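Local structure of glycerate dehydrogenase/glyoxylate reductase (Thermus thermophilus, 2CUK) at residues E214-M219 and T236-E241; L225-T228 and L233-T236. The protein probably reduces glyoxylate and hydroxypyruvate with a nicotinamide cofactor, as a member of the D-isomer specific 2-hydroxyacid dehydrogenase family. All coordinates share one frame; numbering follows the deposited sequence.

Contact 1: residues E214-M219 and T236-E241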
# COMPACT_ATOMS: atom_id res chain seq x y z
N GLU A 214 -10.92 -18.50 19.52
CA GLU A 214 -11.46 -17.64 20.56
C GLU A 214 -10.96 -16.20 20.49
O GLU A 214 -11.73 -15.26 20.68
CB GLU A 214 -11.16 -18.20 21.95
CG GLU A 214 -10.07 -19.25 21.96
CD GLU A 214 -10.52 -20.56 21.34
OE1 GLU A 214 -9.64 -21.37 20.95
OE2 GLU A 214 -11.75 -20.79 21.24
N ARG A 215 -9.67 -16.03 20.21
CA ARG A 215 -9.12 -14.68 20.13
C ARG A 215 -9.55 -13.94 18.86
O ARG A 215 -9.76 -12.73 18.90
CB ARG A 215 -7.59 -14.73 20.24
CG ARG A 215 -7.11 -15.21 21.60
CD ARG A 215 -5.73 -14.71 21.93
NE ARG A 215 -5.34 -15.07 23.30
CZ ARG A 215 -4.83 -16.24 23.65
NH1 ARG A 215 -4.62 -17.19 22.75
NH2 ARG A 215 -4.54 -16.47 24.93
N LEU A 216 -9.69 -14.67 17.76
CA LEU A 216 -10.11 -14.06 16.50
C LEU A 216 -11.53 -13.50 16.62
O LEU A 216 -11.81 -12.39 16.17
CB LEU A 216 -10.04 -15.07 15.35
CG LEU A 216 -8.64 -15.45 14.87
CD1 LEU A 216 -8.71 -16.64 13.94
CD2 LEU A 216 -8.00 -14.25 14.17
N PHE A 217 -12.41 -14.28 17.24
CA PHE A 217 -13.79 -13.83 17.43
C PHE A 217 -13.92 -12.88 18.61
O PHE A 217 -14.99 -12.32 18.86
CB PHE A 217 -14.72 -15.04 17.58
CG PHE A 217 -15.04 -15.71 16.28
CD1 PHE A 217 -15.95 -15.13 15.40
CD2 PHE A 217 -14.42 -16.90 15.91
CE1 PHE A 217 -16.24 -15.73 14.17
CE2 PHE A 217 -14.70 -17.51 14.69
CZ PHE A 217 -15.61 -16.92 13.81
N ALA A 218 -12.82 -12.67 19.34
CA ALA A 218 -12.82 -11.75 20.47
C ALA A 218 -12.51 -10.37 19.90
O ALA A 218 -12.79 -9.34 20.51
CB ALA A 218 -11.77 -12.15 21.50
N MET A 219 -11.90 -10.34 18.71
CA MET A 219 -11.58 -9.08 18.06
C MET A 219 -12.91 -8.40 17.70
O MET A 219 -13.94 -9.07 17.59
CB MET A 219 -10.74 -9.34 16.80
CG MET A 219 -9.30 -9.76 17.12
SD MET A 219 -8.30 -10.15 15.66
CE MET A 219 -8.40 -8.56 14.75
N THR A 236 -5.03 -20.79 10.97
CA THR A 236 -5.54 -20.53 9.63
C THR A 236 -7.01 -20.90 9.40
O THR A 236 -7.77 -20.09 8.87
CB THR A 236 -4.67 -21.25 8.58
OG1 THR A 236 -3.29 -20.90 8.81
CG2 THR A 236 -5.06 -20.83 7.17
N GLU A 237 -7.40 -22.11 9.77
CA GLU A 237 -8.77 -22.53 9.56
C GLU A 237 -9.75 -21.63 10.31
O GLU A 237 -10.81 -21.27 9.81
CB GLU A 237 -8.92 -23.97 10.06
CG GLU A 237 -10.34 -24.51 9.91
CD GLU A 237 -10.29 -25.97 9.53
OE1 GLU A 237 -9.20 -26.51 9.41
OE2 GLU A 237 -11.35 -26.56 9.35
N ALA A 238 -9.40 -21.21 11.52
CA ALA A 238 -10.25 -20.32 12.30
C ALA A 238 -10.34 -18.94 11.64
O ALA A 238 -11.39 -18.30 11.69
CB ALA A 238 -9.71 -20.19 13.72
N LEU A 239 -9.25 -18.49 11.03
CA LEU A 239 -9.26 -17.19 10.37
C LEU A 239 -10.29 -17.21 9.23
O LEU A 239 -11.01 -16.23 9.03
CB LEU A 239 -7.87 -16.86 9.82
CG LEU A 239 -7.79 -15.50 9.09
CD1 LEU A 239 -8.20 -14.38 10.04
CD2 LEU A 239 -6.36 -15.29 8.60
N VAL A 240 -10.34 -18.31 8.49
CA VAL A 240 -11.30 -18.45 7.39
C VAL A 240 -12.71 -18.26 7.94
O VAL A 240 -13.53 -17.56 7.36
CB VAL A 240 -11.21 -19.84 6.73
CG1 VAL A 240 -12.41 -20.04 5.78
CG2 VAL A 240 -9.91 -19.98 5.95
N GLU A 241 -12.98 -18.91 9.07
CA GLU A 241 -14.29 -18.81 9.72
C GLU A 241 -14.65 -17.36 10.06
O GLU A 241 -15.74 -16.89 9.75
CB GLU A 241 -14.30 -19.64 11.00
CG GLU A 241 -14.14 -21.14 10.77
CD GLU A 241 -13.99 -21.93 12.07
OE1 GLU A 241 -14.41 -21.42 13.13
OE2 GLU A 241 -13.47 -23.06 12.03
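In the Rossmann-type NAD-binding domain, Leu216, on helix 213-216, and Phe217, which follows it in the chain, pack on one flank of helix 236-243, the helix that follows strand 224-227. The backbones are closest at Leu216 and Leu239, with CA atoms 6.9 Å apart, and 216 Å² of surface is buried. Leu216 divides the work between its two methyls. Leu216 CD1 reaches the helix backbone, lying 3.5 Å from Leu239 N, and also rests on the methyl of Ala238, 3.7 Å from Ala238 CB. Leu216 CD2 turns to the other leucine instead, 4.1 Å from Leu239 CD1, and the two leucine side chains run roughly perpendicular to each other. Leu239 sends its CB away from the facing segment, yet with CG anti to the backbone N (chi1 180°) its CD1 still meets Leu216. Three of the five touching residues, Leu216, Ala238 and Leu239, are buried and form the apolar centre of the contact. Phe217 marks the exposed margin: its ring comes obliquely to the backbone of Glu241 and also meets the ring of His246. Glu241 offers its CB and backbone carbonyl to this margin, while its carboxylate turns to Arg213, with which OE2 forms a salt bridge. Phe217 CZ lies 3.9 Å from Glu241 C and 4.1 Å from Glu241 CB.

Contact 2: residues L225-T228 and L233-T236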
# COMPACT_ATOMS: atom_id res chain seq x y z
N LEU A 225 -7.04 -8.04 10.66
CA LEU A 225 -5.90 -8.76 11.22
C LEU A 225 -4.74 -8.73 10.24
O LEU A 225 -4.91 -9.01 9.05
CB LEU A 225 -6.26 -10.22 11.51
CG LEU A 225 -5.08 -11.10 11.93
CD1 LEU A 225 -4.59 -10.69 13.32
CD2 LEU A 225 -5.49 -12.56 11.92
N LEU A 226 -3.55 -8.41 10.74
CA LEU A 226 -2.35 -8.37 9.90
C LEU A 226 -1.28 -9.29 10.49
O LEU A 226 -1.07 -9.31 11.71
CB LEU A 226 -1.80 -6.94 9.83
CG LEU A 226 -2.70 -5.82 9.29
CD1 LEU A 226 -1.97 -4.49 9.39
CD2 LEU A 226 -3.08 -6.12 7.84
N ASN A 227 -0.62 -10.06 9.64
CA ASN A 227 0.45 -10.93 10.11
C ASN A 227 1.59 -11.03 9.11
O ASN A 227 1.46 -11.66 8.06
CB ASN A 227 -0.07 -12.34 10.43
CG ASN A 227 1.01 -13.24 11.02
OD1 ASN A 227 2.00 -12.76 11.57
ND2 ASN A 227 0.81 -14.55 10.91
N THR A 228 2.71 -10.38 9.43
CA THR A 228 3.88 -10.42 8.57
C THR A 228 5.04 -11.06 9.35
O THR A 228 6.19 -11.02 8.92
CB THR A 228 4.30 -9.01 8.11
OG1 THR A 228 4.57 -8.19 9.26
CG2 THR A 228 3.20 -8.37 7.27
N LEU A 233 1.49 -18.31 14.08
CA LEU A 233 0.92 -17.48 15.16
C LEU A 233 -0.60 -17.42 15.03
O LEU A 233 -1.31 -17.03 15.96
CB LEU A 233 1.48 -16.06 15.09
CG LEU A 233 2.98 -15.83 15.32
CD1 LEU A 233 3.30 -14.36 15.08
CD2 LEU A 233 3.35 -16.24 16.73
N VAL A 234 -1.09 -17.82 13.86
CA VAL A 234 -2.52 -17.78 13.56
C VAL A 234 -3.10 -19.15 13.20
O VAL A 234 -2.47 -19.92 12.47
CB VAL A 234 -2.80 -16.85 12.35
CG1 VAL A 234 -4.29 -16.81 12.05
CG2 VAL A 234 -2.28 -15.45 12.64
N ASP A 235 -4.29 -19.44 13.71
CA ASP A 235 -4.98 -20.68 13.39
C ASP A 235 -5.66 -20.38 12.06
O ASP A 235 -6.74 -19.79 12.03
CB ASP A 235 -6.06 -21.01 14.43
CG ASP A 235 -6.82 -22.28 14.11
OD1 ASP A 235 -7.07 -22.55 12.92
OD2 ASP A 235 -7.18 -23.02 15.05
N THR A 236 -5.03 -20.79 10.97
CA THR A 236 -5.54 -20.53 9.63
C THR A 236 -7.01 -20.90 9.40
O THR A 236 -7.77 -20.09 8.87
CB THR A 236 -4.67 -21.25 8.58
OG1 THR A 236 -3.29 -20.90 8.81
CG2 THR A 236 -5.06 -20.83 7.17
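In the parallel Rossmann sheet, Leu225 and Asn227 of strand 224-227 pack on Leu233 and Val234 of the loop leading to helix 236-243, as the chain leaves the sheet and turns back over it. Asn227 and Val234 have the nearest CA atoms, 8.2 Å apart, so the two backbones are separated by side chains, and all four touching residues are buried. The polar interactions of the Asn227 amide are made with the intervening turn: OD1 accepts from Ala229 N and ND2 donates to Arg230 O, two bonds that give each end of the buried amide a partner and probably hold its rotation. Further along, Asp235 is the N-cap of helix 236-243, its OD1 accepting from Ala238 N. The apolar part is small: Leu225 CD2 lies 4.4 Å from Val234 CG2, a loose van der Waals approach. Val234 has CG1 anti to the backbone N (chi1 -180°), which leaves CG2 beside that N and directed to the strand; the same side chain also touches Leu199 on the neighbouring strand 196-199. The contacts of the Asn227 amide with the loop are likewise van der Waals in kind, since its neighbours there are methyl groups. Leu233 lies roughly perpendicular to the asparagine, with Leu233 CD1 4.1 Å from Asn227 OD1. Asn227 and Val234 lie alongside each other, pointing opposite ways, and Asn227 ND2 sits 3.7 Å from Val234 CG2.

In the fold
The centres of contacts 1 and 2 lie about 9 Å apart in the NAD-binding domain, on the same side of the chain's centre. Along the chain the order is helix 213-216, strand 224-227, the loop through 233-235 and helix 236-243, with Thr236 common to both contacts. The strand is an inner member of the six-stranded parallel sheet, between 196-199 and 249-252. Leu225 joins the two sites: Leu225 CD2 is 3.8 Å from Leu239 CD1 and equally 3.8 Å from Leu216 CD2. Val234 adds a second link through Leu239, so that the leucines of contact 1 pack against the strand and loop of contact 2.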